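Uncharacterized protein (Bacteroides fragilis, PDB 3MSW) is of unknown function but is probably an exported protein, built as a single-layer antiparallel beta-sheet from successive beta-hairpin repeats. Local coordinates at residues 56-61 / 67-72; 84-89 / 95-100; 118-121 / 126-129. All blocks are in the same frame, centred on the assembly; numbering follows the deposited sequence. Where two conformers were deposited one is given.

Contact 1: 56-61 / 67-72; sequences TYAWNI and ETESRT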
ATOM      1  N   THR A  56       2.534   4.753   4.818  1.00 23.25           N
ATOM      2  CA  THR A  56       2.573   5.830   3.834  1.00 22.20           C
ATOM      3  C   THR A  56       2.397   7.197   4.509  1.00 26.06           C
ATOM      4  O   THR A  56       1.509   7.377   5.352  1.00 24.45           O
ATOM      5  CB  THR A  56       1.452   5.560   2.794  1.00 29.29           C
ATOM      6  OG1 THR A  56       1.674   4.291   2.180  1.00 32.14           O
ATOM      7  CG2 THR A  56       1.355   6.612   1.751  1.00 29.93           C
ATOM      8  N   TYR A  57       3.214   8.172   4.088  1.00 24.19           N
ATOM      9  CA  TYR A  57       3.207   9.534   4.616  1.00 24.02           C
ATOM     10  C   TYR A  57       3.050  10.484   3.465  1.00 28.18           C
ATOM     11  O   TYR A  57       3.575  10.240   2.375  1.00 26.31           O
ATOM     12  CB  TYR A  57       4.498   9.859   5.422  1.00 25.21           C
ATOM     13  CG  TYR A  57       4.708   8.896   6.568  1.00 25.77           C
ATOM     14  CD1 TYR A  57       4.156   9.144   7.820  1.00 27.69           C
ATOM     15  CD2 TYR A  57       5.381   7.688   6.378  1.00 25.75           C
ATOM     16  CE1 TYR A  57       4.243   8.207   8.848  1.00 28.63           C
ATOM     17  CE2 TYR A  57       5.512   6.762   7.414  1.00 26.05           C
ATOM     18  CZ  TYR A  57       4.934   7.024   8.644  1.00 32.02           C
ATOM     19  OH  TYR A  57       5.034   6.107   9.657  1.00 36.83           O
ATOM     20  N   ALA A  58       2.299  11.564   3.702  1.00 26.53           N
ATOM     21  CA  ALA A  58       2.077  12.578   2.689  1.00 25.80           C
ATOM     22  C   ALA A  58       2.755  13.860   3.190  1.00 29.78           C
ATOM     23  O   ALA A  58       2.745  14.143   4.398  1.00 27.97           O
ATOM     24  CB  ALA A  58       0.580  12.802   2.505  1.00 27.03           C
ATOM     25  N   TRP A  59       3.353  14.629   2.267  1.00 28.79           N
ATOM     26  CA  TRP A  59       3.987  15.899   2.619  1.00 30.23           C
ATOM     27  C   TRP A  59       2.929  16.942   2.900  1.00 34.95           C
ATOM     28  O   TRP A  59       2.094  17.238   2.029  1.00 35.35           O
ATOM     29  CB  TRP A  59       4.938  16.400   1.524  1.00 29.53           C
ATOM     30  CG  TRP A  59       5.786  17.562   1.977  1.00 31.91           C
ATOM     31  CD1 TRP A  59       5.660  18.868   1.595  1.00 35.67           C
ATOM     32  CD2 TRP A  59       6.868  17.521   2.925  1.00 32.16           C
ATOM     33  NE1 TRP A  59       6.611  19.641   2.228  1.00 36.06           N
ATOM     34  CE2 TRP A  59       7.378  18.835   3.037  1.00 37.45           C
ATOM     35  CE3 TRP A  59       7.472  16.493   3.675  1.00 33.43           C
ATOM     36  CZ2 TRP A  59       8.472  19.149   3.857  1.00 37.32           C
ATOM     37  CZ3 TRP A  59       8.535  16.813   4.512  1.00 35.75           C
ATOM     38  CH2 TRP A  59       9.011  18.132   4.608  1.00 37.13           C
ATOM     39  N   ASN A  60       2.951  17.496   4.126  1.00 31.67           N
ATOM     40  CA  ASN A  60       2.008  18.543   4.509  1.00 32.86           C
ATOM     41  C   ASN A  60       2.663  19.881   4.116  1.00 35.48           C
ATOM     42  O   ASN A  60       3.645  20.279   4.733  1.00 34.80           O
ATOM     43  CB  ASN A  60       1.677  18.492   6.019  1.00 32.13           C
ATOM     44  CG  ASN A  60       0.676  19.542   6.456  1.00 42.28           C
ATOM     45  OD1 ASN A  60       0.757  20.705   6.090  1.00 34.67           O
ATOM     46  ND2 ASN A  60      -0.293  19.163   7.246  1.00 37.49           N
ATOM     47  N   ILE A  61       2.147  20.538   3.076  1.00 32.12           N
ATOM     48  CA  ILE A  61       2.712  21.796   2.545  1.00 33.70           C
ATOM     49  C   ILE A  61       2.564  22.985   3.485  1.00 41.50           C
ATOM     50  O   ILE A  61       3.266  23.990   3.311  1.00 42.15           O
ATOM     51  CB  ILE A  61       2.195  22.112   1.107  1.00 36.68           C
ATOM     52  CG1 ILE A  61       0.673  22.449   1.115  1.00 37.60           C
ATOM     53  CG2 ILE A  61       2.540  20.951   0.143  1.00 36.03           C
ATOM     54  CD1 ILE A  61       0.108  23.027  -0.147  1.00 38.85           C
ATOM     55  N   GLU A  67       3.085  13.643   7.281  1.00 28.20           N
ATOM     56  CA  GLU A  67       1.901  13.273   8.046  0.50 28.36           C
ATOM     57  C   GLU A  67       1.455  11.891   7.646  1.00 30.37           C
ATOM     58  O   GLU A  67       1.502  11.563   6.460  1.00 28.43           O
ATOM     59  CB  GLU A  67       0.766  14.251   7.816  0.50 30.80           C
ATOM     60  CG  GLU A  67       0.270  14.857   9.109  0.50 41.11           C
ATOM     61  CD  GLU A  67      -0.068  16.322   8.974  0.50 49.49           C
ATOM     62  OE1 GLU A  67      -0.761  16.678   7.996  0.50 34.72           O
ATOM     63  OE2 GLU A  67       0.370  17.117   9.834  0.50 49.89           O
ATOM     64  N   THR A  68       1.030  11.090   8.640  1.00 27.23           N
ATOM     65  CA  THR A  68       0.554   9.718   8.487  1.00 26.67           C
ATOM     66  C   THR A  68      -0.672   9.737   7.549  1.00 30.75           C
ATOM     67  O   THR A  68      -1.619  10.516   7.769  1.00 30.65           O
ATOM     68  CB  THR A  68       0.183   9.155   9.874  1.00 35.44           C
ATOM     69  OG1 THR A  68       1.240   9.379  10.809  1.00 38.49           O
ATOM     70  CG2 THR A  68      -0.153   7.705   9.833  1.00 28.45           C
ATOM     71  N   GLU A  69      -0.625   8.930   6.497  1.00 25.81           N
ATOM     72  CA  GLU A  69      -1.714   8.851   5.525  1.00 26.35           C
ATOM     73  C   GLU A  69      -2.414   7.489   5.588  1.00 29.10           C
ATOM     74  O   GLU A  69      -3.648   7.421   5.699  1.00 27.74           O
ATOM     75  CB  GLU A  69      -1.185   9.142   4.102  1.00 27.62           C
ATOM     76  CG  GLU A  69      -2.218   8.892   3.002  1.00 35.61           C
ATOM     77  CD  GLU A  69      -1.829   9.296   1.594  1.00 43.22           C
ATOM     78  OE1 GLU A  69      -1.471  10.474   1.388  1.00 42.48           O
ATOM     79  OE2 GLU A  69      -1.992   8.467   0.674  1.00 51.32           O
ATOM     80  N   SER A  70      -1.627   6.399   5.527  1.00 24.20           N
ATOM     81  CA  SER A  70      -2.201   5.073   5.502  1.00 22.59           C
ATOM     82  C   SER A  70      -1.215   3.995   5.926  1.00 26.36           C
ATOM     83  O   SER A  70      -0.030   4.267   6.090  1.00 22.85           O
ATOM     84  CB  SER A  70      -2.725   4.753   4.102  1.00 25.15           C
ATOM     85  OG  SER A  70      -1.675   4.603   3.167  1.00 29.67           O
ATOM     86  N   ARG A  71      -1.728   2.759   6.077  1.00 23.75           N
ATOM     87  CA  ARG A  71      -0.918   1.603   6.443  1.00 23.69           C
ATOM     88  C   ARG A  71      -1.423   0.376   5.673  1.00 29.70           C
ATOM     89  O   ARG A  71      -2.637   0.208   5.550  1.00 28.95           O
ATOM     90  CB  ARG A  71      -1.014   1.393   7.954  1.00 26.83           C
ATOM     91  CG  ARG A  71      -0.193   0.214   8.460  1.00 37.54           C
ATOM     92  CD  ARG A  71       0.118   0.365   9.921  1.00 39.53           C
ATOM     93  NE  ARG A  71       1.241   1.269  10.109  1.00 52.61           N
ATOM     94  CZ  ARG A  71       1.722   1.618  11.293  1.00 68.14           C
ATOM     95  NH1 ARG A  71       1.188   1.123  12.406  1.00 55.38           N
ATOM     96  NH2 ARG A  71       2.746   2.458  11.376  1.00 45.07           N
ATOM     97  N   THR A  72      -0.491  -0.443   5.112  1.00 24.81           N
ATOM     98  CA  THR A  72      -0.817  -1.670   4.385  1.00 23.88           C
ATOM     99  C   THR A  72      -0.084  -2.811   5.077  1.00 27.72           C
ATOM    100  O   THR A  72       1.137  -2.751   5.251  1.00 26.76           O
ATOM    101  CB  THR A  72      -0.440  -1.567   2.898  1.00 27.44           C
ATOM    102  OG1 THR A  72      -1.069  -0.432   2.319  1.00 29.45           O
ATOM    103  CG2 THR A  72      -0.831  -2.822   2.104  1.00 26.65           C
TER
HETATM  104  O   HOH W   1      -0.117   2.257   2.880  1.00 26.25           O
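T56 and S70 face each other as a hydrogen-bonded antiparallel pair, and the backbone bonds around them set the register. T56 N gives a nearly straight bond to S70 O (2.9 Å, 177°), while T56 O takes two donors, E69 N at 2.9 Å and the longer S70 N at 3.3 Å. Two residues thus oppose one, and beyond this step A58 pairs with E67 through bonds in both directions. Between them Y57 pairs with T68 without hydrogen bonds, and Y57 CA lies 3.2 Å from E67 O, a CA-H...O contact.

Among side-chain polar contacts, in the conformer given for E67, N60 ND2 donates to E67 OE1 at a doubtfully short 2.6 Å. The amide meets the carboxylate on its syn side, 25° out of its plane. N60 suits this place because its amide also turns OD1 to the turn, where it accepts from F62 N and K63 N; the K63 ammonium forms a salt bridge with E67 OE2. Small hydroxyl residues let one water bridge T56 OG1, S70 OG and T72 OG1.

In the packing, the Y57 ring lies alongside T68, Y57 CD1 being 3.7 Å from T68 CA. CG of E69 stands anti to the backbone N (chi1 172°), and its extended chain carries OE1 past A58 CB to a salt bridge with K39; the small A58 methyl lets the carboxylate pass close by.

E69 and S70 opposite T56 form a classic beta bulge within the hairpin of strands 51-60 and 65-77.

Contact 2: 84-89 / 95-100; sequences EYSVWN and FDLSKK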
ATOM      1  N   GLU A  84      -4.256  -5.916   4.028  1.00 22.22           N
ATOM      2  CA  GLU A  84      -5.228  -5.030   4.658  1.00 22.05           C
ATOM      3  C   GLU A  84      -4.726  -3.621   4.528  1.00 25.03           C
ATOM      4  O   GLU A  84      -3.616  -3.304   4.992  1.00 22.69           O
ATOM      5  CB  GLU A  84      -5.463  -5.361   6.143  1.00 24.61           C
ATOM      6  CG  GLU A  84      -6.278  -6.631   6.349  1.00 35.12           C
ATOM      7  CD  GLU A  84      -6.546  -7.017   7.790  1.00 52.80           C
ATOM      8  OE1 GLU A  84      -6.210  -6.228   8.703  1.00 46.71           O
ATOM      9  OE2 GLU A  84      -7.062  -8.135   8.007  1.00 51.98           O
ATOM     10  N   TYR A  85      -5.582  -2.760   3.963  1.00 22.43           N
ATOM     11  CA  TYR A  85      -5.294  -1.350   3.767  1.00 23.33           C
ATOM     12  C   TYR A  85      -6.121  -0.531   4.748  1.00 26.95           C
ATOM     13  O   TYR A  85      -7.342  -0.652   4.769  1.00 25.23           O
ATOM     14  CB  TYR A  85      -5.648  -0.972   2.318  1.00 24.82           C
ATOM     15  CG  TYR A  85      -5.514   0.500   2.019  1.00 26.11           C
ATOM     16  CD1 TYR A  85      -4.261   1.099   1.905  1.00 27.68           C
ATOM     17  CD2 TYR A  85      -6.639   1.289   1.802  1.00 27.93           C
ATOM     18  CE1 TYR A  85      -4.131   2.444   1.577  1.00 26.63           C
ATOM     19  CE2 TYR A  85      -6.521   2.651   1.528  1.00 28.89           C
ATOM     20  CZ  TYR A  85      -5.264   3.217   1.391  1.00 33.34           C
ATOM     21  OH  TYR A  85      -5.140   4.552   1.109  1.00 35.72           O
ATOM     22  N   SER A  86      -5.455   0.297   5.563  1.00 24.32           N
ATOM     23  CA  SER A  86      -6.108   1.147   6.559  1.00 25.11           C
ATOM     24  C   SER A  86      -5.769   2.614   6.304  1.00 30.02           C
ATOM     25  O   SER A  86      -4.660   2.927   5.875  1.00 27.46           O
ATOM     26  CB  SER A  86      -5.660   0.764   7.966  1.00 27.47           C
ATOM     27  OG  SER A  86      -6.118  -0.529   8.327  1.00 34.46           O
ATOM     28  N   VAL A  87      -6.720   3.503   6.568  1.00 27.75           N
ATOM     29  CA  VAL A  87      -6.544   4.940   6.354  1.00 27.90           C
ATOM     30  C   VAL A  87      -6.386   5.594   7.722  1.00 33.18           C
ATOM     31  O   VAL A  87      -7.147   5.275   8.645  1.00 32.27           O
ATOM     32  CB  VAL A  87      -7.750   5.529   5.553  1.00 33.10           C
ATOM     33  CG1 VAL A  87      -7.607   7.035   5.351  1.00 33.91           C
ATOM     34  CG2 VAL A  87      -7.892   4.844   4.207  1.00 32.73           C
ATOM     35  N   TRP A  88      -5.405   6.509   7.856  1.00 32.34           N
ATOM     36  CA  TRP A  88      -5.203   7.237   9.108  1.00 34.68           C
ATOM     37  C   TRP A  88      -6.381   8.189   9.339  1.00 40.89           C
ATOM     38  O   TRP A  88      -6.728   8.982   8.447  1.00 39.45           O
ATOM     39  CB  TRP A  88      -3.873   8.014   9.095  1.00 33.67           C
ATOM     40  CG  TRP A  88      -3.615   8.801  10.348  1.00 36.13           C
ATOM     41  CD1 TRP A  88      -3.698  10.157  10.503  1.00 39.86           C
ATOM     42  CD2 TRP A  88      -3.261   8.271  11.634  1.00 36.68           C
ATOM     43  NE1 TRP A  88      -3.412  10.502  11.803  1.00 39.85           N
ATOM     44  CE2 TRP A  88      -3.107   9.369  12.511  1.00 41.26           C
ATOM     45  CE3 TRP A  88      -3.020   6.972  12.122  1.00 37.97           C
ATOM     46  CZ2 TRP A  88      -2.747   9.208  13.850  1.00 41.64           C
ATOM     47  CZ3 TRP A  88      -2.649   6.816  13.448  1.00 40.46           C
ATOM     48  CH2 TRP A  88      -2.485   7.928  14.288  1.00 42.08           C
ATOM     49  N   ASN A  89      -7.011   8.083  10.523  1.00 40.22           N
ATOM     50  CA  ASN A  89      -8.112   8.961  10.889  1.00 42.89           C
ATOM     51  C   ASN A  89      -7.552  10.039  11.866  1.00 50.01           C
ATOM     52  O   ASN A  89      -7.387   9.766  13.059  1.00 48.79           O
ATOM     53  CB  ASN A  89      -9.291   8.167  11.475  1.00 44.23           C
ATOM     54  CG  ASN A  89     -10.556   8.972  11.705  1.00 63.48           C
ATOM     55  OD1 ASN A  89     -10.535  10.151  12.089  1.00 60.96           O
ATOM     56  ND2 ASN A  89     -11.695   8.323  11.557  1.00 50.66           N
ATOM     57  N   PHE A  95      -5.889   4.162  12.924  1.00 39.29           N
ATOM     58  CA  PHE A  95      -6.076   3.687  11.555  1.00 36.23           C
ATOM     59  C   PHE A  95      -7.418   2.981  11.385  1.00 41.67           C
ATOM     60  O   PHE A  95      -7.673   1.988  12.070  1.00 43.98           O
ATOM     61  CB  PHE A  95      -4.949   2.710  11.182  1.00 35.48           C
ATOM     62  CG  PHE A  95      -3.635   3.342  10.817  1.00 34.83           C
ATOM     63  CD1 PHE A  95      -3.461   3.964   9.582  1.00 35.67           C
ATOM     64  CD2 PHE A  95      -2.546   3.262  11.678  1.00 35.65           C
ATOM     65  CE1 PHE A  95      -2.240   4.550   9.244  1.00 35.70           C
ATOM     66  CE2 PHE A  95      -1.329   3.850  11.340  1.00 37.20           C
ATOM     67  CZ  PHE A  95      -1.181   4.478  10.120  1.00 34.63           C
ATOM     68  N   ASP A  96      -8.239   3.438  10.421  1.00 36.32           N
ATOM     69  CA  ASP A  96      -9.504   2.787  10.083  1.00 35.00           C
ATOM     70  C   ASP A  96      -9.283   1.759   8.955  1.00 35.20           C
ATOM     71  O   ASP A  96      -8.789   2.125   7.886  1.00 31.76           O
ATOM     72  CB  ASP A  96     -10.549   3.818   9.626  1.00 37.40           C
ATOM     73  CG  ASP A  96     -11.084   4.758  10.695  1.00 43.44           C
ATOM     74  OD1 ASP A  96     -10.906   4.457  11.900  1.00 44.64           O
ATOM     75  OD2 ASP A  96     -11.695   5.779  10.328  1.00 45.23           O
ATOM     76  N   LEU A  97      -9.687   0.488   9.179  1.00 31.33           N
ATOM     77  CA  LEU A  97      -9.605  -0.579   8.169  1.00 30.26           C
ATOM     78  C   LEU A  97     -10.463  -0.141   6.976  1.00 31.81           C
ATOM     79  O   LEU A  97     -11.561   0.340   7.194  1.00 33.51           O
ATOM     80  CB  LEU A  97     -10.118  -1.912   8.766  1.00 31.42           C
ATOM     81  CG  LEU A  97      -9.096  -2.783   9.521  1.00 36.69           C
ATOM     82  CD1 LEU A  97      -9.776  -3.965  10.181  1.00 37.88           C
ATOM     83  CD2 LEU A  97      -8.009  -3.310   8.591  1.00 36.01           C
ATOM     84  N   SER A  98      -9.925  -0.169   5.741  1.00 25.87           N
ATOM     85  CA  SER A  98     -10.677   0.327   4.587  1.00 26.01           C
ATOM     86  C   SER A  98     -10.898  -0.735   3.490  1.00 27.42           C
ATOM     87  O   SER A  98     -12.039  -0.947   3.046  1.00 26.22           O
ATOM     88  CB  SER A  98     -10.005   1.581   4.027  1.00 29.40           C
ATOM     89  OG  SER A  98     -10.528   2.029   2.785  1.00 33.29           O
ATOM     90  N   LYS A  99      -9.806  -1.363   3.025  1.00 23.21           N
ATOM     91  CA  LYS A  99      -9.852  -2.373   1.958  1.00 21.53           C
ATOM     92  C   LYS A  99      -9.095  -3.628   2.356  1.00 24.53           C
ATOM     93  O   LYS A  99      -8.104  -3.555   3.090  1.00 24.39           O
ATOM     94  CB  LYS A  99      -9.272  -1.824   0.625  1.00 22.98           C
ATOM     95  CG  LYS A  99      -9.968  -0.564   0.054  1.00 28.29           C
ATOM     96  CD  LYS A  99     -11.379  -0.836  -0.574  1.00 34.05           C
ATOM     97  CE  LYS A  99     -11.527  -2.018  -1.556  1.00 40.23           C
ATOM     98  NZ  LYS A  99     -11.041  -1.736  -2.940  1.00 40.62           N
ATOM     99  N   LYS A 100      -9.553  -4.781   1.863  1.00 21.02           N
ATOM    100  CA  LYS A 100      -8.861  -6.046   2.113  1.00 20.53           C
ATOM    101  C   LYS A 100      -8.789  -6.834   0.832  1.00 24.79           C
ATOM    102  O   LYS A 100      -9.783  -6.905   0.090  1.00 23.92           O
ATOM    103  CB  LYS A 100      -9.528  -6.847   3.235  1.00 23.51           C
ATOM    104  CG  LYS A 100      -8.769  -8.120   3.620  1.00 30.44           C
ATOM    105  CD  LYS A 100      -9.516  -8.925   4.659  1.00 39.74           C
ATOM    106  CE  LYS A 100      -8.588  -9.846   5.422  1.00 51.12           C
ATOM    107  NZ  LYS A 100      -9.348 -10.761   6.313  1.00 60.35           N
TER
HETATM  108  O   HOH W   2      -6.423  -0.993  11.287  1.00 41.92           O
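Strands 84-89 and 95-100 run antiparallel at 143° and are joined by backbone bonds at Y85 with K99 and at V87 with D96, the register slipping by one residue between Y85 and S86. The slip is a classic beta bulge: Y85 O accepts from both S98 N (2.8 Å) and K99 N (3.1 Å).

On the face bearing W88 and F95, the tryptophan brings its CE3 edge over the centre of the F95 ring in a T-shaped stack with planes at 72°; W88 CE3 is 3.6 Å from F95 CE2. W88 offers the aromatic edge and F95 the face that such a stack requires, and T68 of the adjacent strand 65-77 packs against both. This is the hairpin of strands 80-89 and 94-105, one hairpin of the single-layer sheet.

Near the turn, N89 ND2 donates to D96 OD2 at 2.8 Å, on the syn side but 28° out of the carboxylate plane. On the W88 face again, S86 OG sits 3.4 Å from L97 CD2, while the hydroxyl also bonds a water, and that methyl also reaches E84 OE1. K100, fully extended, runs beside E84; K100 NZ makes a long salt bridge to E84 OE2 (3.9 Å), while aliphatic carbons of both chains pack.

Contact 3: 118-121 / 126-129; sequences KMNS and WILE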
ATOM      1  N   LYS A 118     -14.362  -4.199   0.904  1.00 23.23           N
ATOM      2  CA  LYS A 118     -14.375  -2.837   1.385  1.00 23.31           C
ATOM      3  C   LYS A 118     -15.038  -2.893   2.758  1.00 27.65           C
ATOM      4  O   LYS A 118     -16.011  -3.625   2.945  1.00 27.97           O
ATOM      5  CB  LYS A 118     -15.190  -1.951   0.410  1.00 27.17           C
ATOM      6  CG  LYS A 118     -15.081  -0.455   0.696  1.00 46.82           C
ATOM      7  CD  LYS A 118     -15.679   0.397  -0.433  1.00 59.86           C
ATOM      8  CE  LYS A 118     -14.634   0.937  -1.394  1.00 71.06           C
ATOM      9  NZ  LYS A 118     -14.233  -0.061  -2.428  1.00 74.57           N
HETATM   10  N   MSE A 119     -14.524  -2.129   3.706  1.00 23.82           N
HETATM   11  CA  MSE A 119     -15.081  -2.113   5.057  1.00 24.20           C
HETATM   12  C   MSE A 119     -16.396  -1.345   5.110  1.00 34.68           C
HETATM   13  O   MSE A 119     -16.483  -0.239   4.577  1.00 35.39           O
HETATM   14  CB  MSE A 119     -14.051  -1.511   6.055  1.00 24.72           C
HETATM   15  CG  MSE A 119     -14.579  -1.373   7.509  1.00 29.50           C
HETATM   16 SE   MSE A 119     -15.137  -3.114   8.233  0.75 33.08          SE
HETATM   17  CE  MSE A 119     -13.459  -3.931   8.494  1.00 29.66           C
ATOM     18  N   ASN A 120     -17.426  -1.949   5.737  1.00 34.56           N
ATOM     19  CA  ASN A 120     -18.687  -1.273   5.989  1.00 36.88           C
ATOM     20  C   ASN A 120     -18.468  -0.643   7.368  1.00 44.97           C
ATOM     21  O   ASN A 120     -18.390  -1.374   8.358  1.00 43.66           O
ATOM     22  CB  ASN A 120     -19.867  -2.255   6.022  1.00 37.25           C
ATOM     23  CG  ASN A 120     -21.221  -1.581   6.133  1.00 56.07           C
ATOM     24  OD1 ASN A 120     -21.436  -0.688   6.948  1.00 49.85           O
ATOM     25  ND2 ASN A 120     -22.182  -2.025   5.342  1.00 46.53           N
ATOM     26  N   SER A 121     -18.305   0.696   7.426  1.00 46.33           N
ATOM     27  CA  SER A 121     -18.049   1.424   8.680  1.00 49.06           C
ATOM     28  C   SER A 121     -19.220   1.417   9.678  1.00 58.78           C
ATOM     29  O   SER A 121     -18.983   1.544  10.882  1.00 61.04           O
ATOM     30  CB  SER A 121     -17.544   2.841   8.416  1.00 52.38           C
ATOM     31  OG  SER A 121     -18.461   3.575   7.622  1.00 62.29           O
ATOM     32  N   TRP A 126     -16.668  -6.698   6.544  1.00 33.95           N
ATOM     33  CA  TRP A 126     -16.144  -6.585   5.182  1.00 31.39           C
ATOM     34  C   TRP A 126     -17.240  -6.886   4.174  1.00 35.60           C
ATOM     35  O   TRP A 126     -18.012  -7.828   4.368  1.00 38.25           O
ATOM     36  CB  TRP A 126     -14.984  -7.563   4.967  1.00 28.41           C
ATOM     37  CG  TRP A 126     -13.753  -7.282   5.777  1.00 28.31           C
ATOM     38  CD1 TRP A 126     -13.229  -8.067   6.765  1.00 31.28           C
ATOM     39  CD2 TRP A 126     -12.814  -6.213   5.576  1.00 27.00           C
ATOM     40  NE1 TRP A 126     -12.061  -7.515   7.238  1.00 29.35           N
ATOM     41  CE2 TRP A 126     -11.761  -6.399   6.500  1.00 30.01           C
ATOM     42  CE3 TRP A 126     -12.770  -5.102   4.714  1.00 27.65           C
ATOM     43  CZ2 TRP A 126     -10.688  -5.504   6.605  1.00 28.78           C
ATOM     44  CZ3 TRP A 126     -11.702  -4.230   4.801  1.00 28.25           C
ATOM     45  CH2 TRP A 126     -10.677  -4.427   5.744  1.00 28.84           C
ATOM     46  N   ILE A 127     -17.307  -6.089   3.105  1.00 28.71           N
ATOM     47  CA  ILE A 127     -18.262  -6.260   2.014  1.00 27.68           C
ATOM     48  C   ILE A 127     -17.480  -6.825   0.855  1.00 26.48           C
ATOM     49  O   ILE A 127     -16.505  -6.216   0.451  1.00 22.43           O
ATOM     50  CB  ILE A 127     -18.942  -4.921   1.591  1.00 31.50           C
ATOM     51  CG1 ILE A 127     -19.785  -4.307   2.696  1.00 33.86           C
ATOM     52  CG2 ILE A 127     -19.789  -5.115   0.320  1.00 30.73           C
ATOM     53  CD1 ILE A 127     -20.003  -2.723   2.460  1.00 47.60           C
ATOM     54  N   LEU A 128     -17.943  -7.928   0.250  1.00 25.22           N
ATOM     55  CA  LEU A 128     -17.247  -8.469  -0.901  1.00 24.11           C
ATOM     56  C   LEU A 128     -17.481  -7.566  -2.123  1.00 28.38           C
ATOM     57  O   LEU A 128     -18.616  -7.276  -2.446  1.00 28.57           O
ATOM     58  CB  LEU A 128     -17.718  -9.913  -1.198  1.00 23.50           C
ATOM     59  CG  LEU A 128     -17.075 -10.577  -2.389  1.00 26.65           C
ATOM     60  CD1 LEU A 128     -15.620 -10.978  -2.078  1.00 26.76           C
ATOM     61  CD2 LEU A 128     -17.877 -11.833  -2.808  1.00 25.95           C
ATOM     62  N   GLU A 129     -16.396  -7.173  -2.814  1.00 26.26           N
ATOM     63  CA  GLU A 129     -16.456  -6.301  -3.993  1.00 26.83           C
ATOM     64  C   GLU A 129     -16.056  -7.045  -5.247  1.00 30.70           C
ATOM     65  O   GLU A 129     -16.537  -6.723  -6.330  1.00 30.16           O
ATOM     66  CB  GLU A 129     -15.534  -5.073  -3.802  1.00 27.20           C
ATOM     67  CG  GLU A 129     -15.901  -4.215  -2.605  1.00 33.78           C
ATOM     68  CD  GLU A 129     -17.031  -3.240  -2.830  1.00 57.26           C
ATOM     69  OE1 GLU A 129     -16.851  -2.307  -3.644  1.00 72.11           O
ATOM     70  OE2 GLU A 129     -18.074  -3.375  -2.151  1.00 44.28           O
TER
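M119, present as selenomethionine, lays its terminal methyl over the face of W126. M119 CE lies 3.6 Å from the centroid of the six-membered ring of W126 and only 11° off the ring normal, a CH-pi contact. The selenium stands above the same ring at a greater distance, 4.8 Å from the centroid, which makes the pair Met-aromatic. Bends at chi2 (59°) and chi3 (72°) fold the flexible chain back over the indole, and M119 CB approaches W126 CZ3, with M119 N 3.6 Å from W126 CE3. A long, unbranched side chain suits a broad ring here because it can curl to match it; L97 of the neighbouring strand touches both residues.

The backbone bonds are those of a hydrogen-bonded antiparallel pair: I127 N donates to K118 O at 2.8 Å, and K118 N to I127 O at 3.0 Å. They join strands 111-120 and 125-133, the last hairpin of the single-layer sheet, in which strand 125-133 forms an outer edge.

I127 also packs against N120. I127 CD1 reaches N120 CB at 3.6 Å and also touches ND2 of N120; the other amide atom, OD1, accepts from T123 N in the turn.

The charged contact is loose. K118 NZ and E129 OE1 form a long salt bridge of 3.7 Å, the lysine bending at chi3 and chi4 while E129 bends at chi2. Their aliphatic parts also touch, E129 CG packing on K118 CB, and both long chains suit a solvent-exposed surface.

Overall arrangement
Followed from the N terminus, the three contacts close three hairpin loops in series, and none of them nests in or crosses another. Contact 1 closes the loop between strands 51-60 and 65-77, contact 2 that between strands 80-89 and 94-105, and contact 3 that between strands 111-120 and 125-133. Because every strand neighbours the next in sequence, the hairpins simply add side by side into one sheet. Probable hydrogen bonds from S86 N to R71 O and from W88 N to E69 O join contacts 1 and 2, and M119 N to S98 O joins contacts 2 and 3. Contacts 1 and 3 do not touch, their nearest atoms being about 9 Å apart.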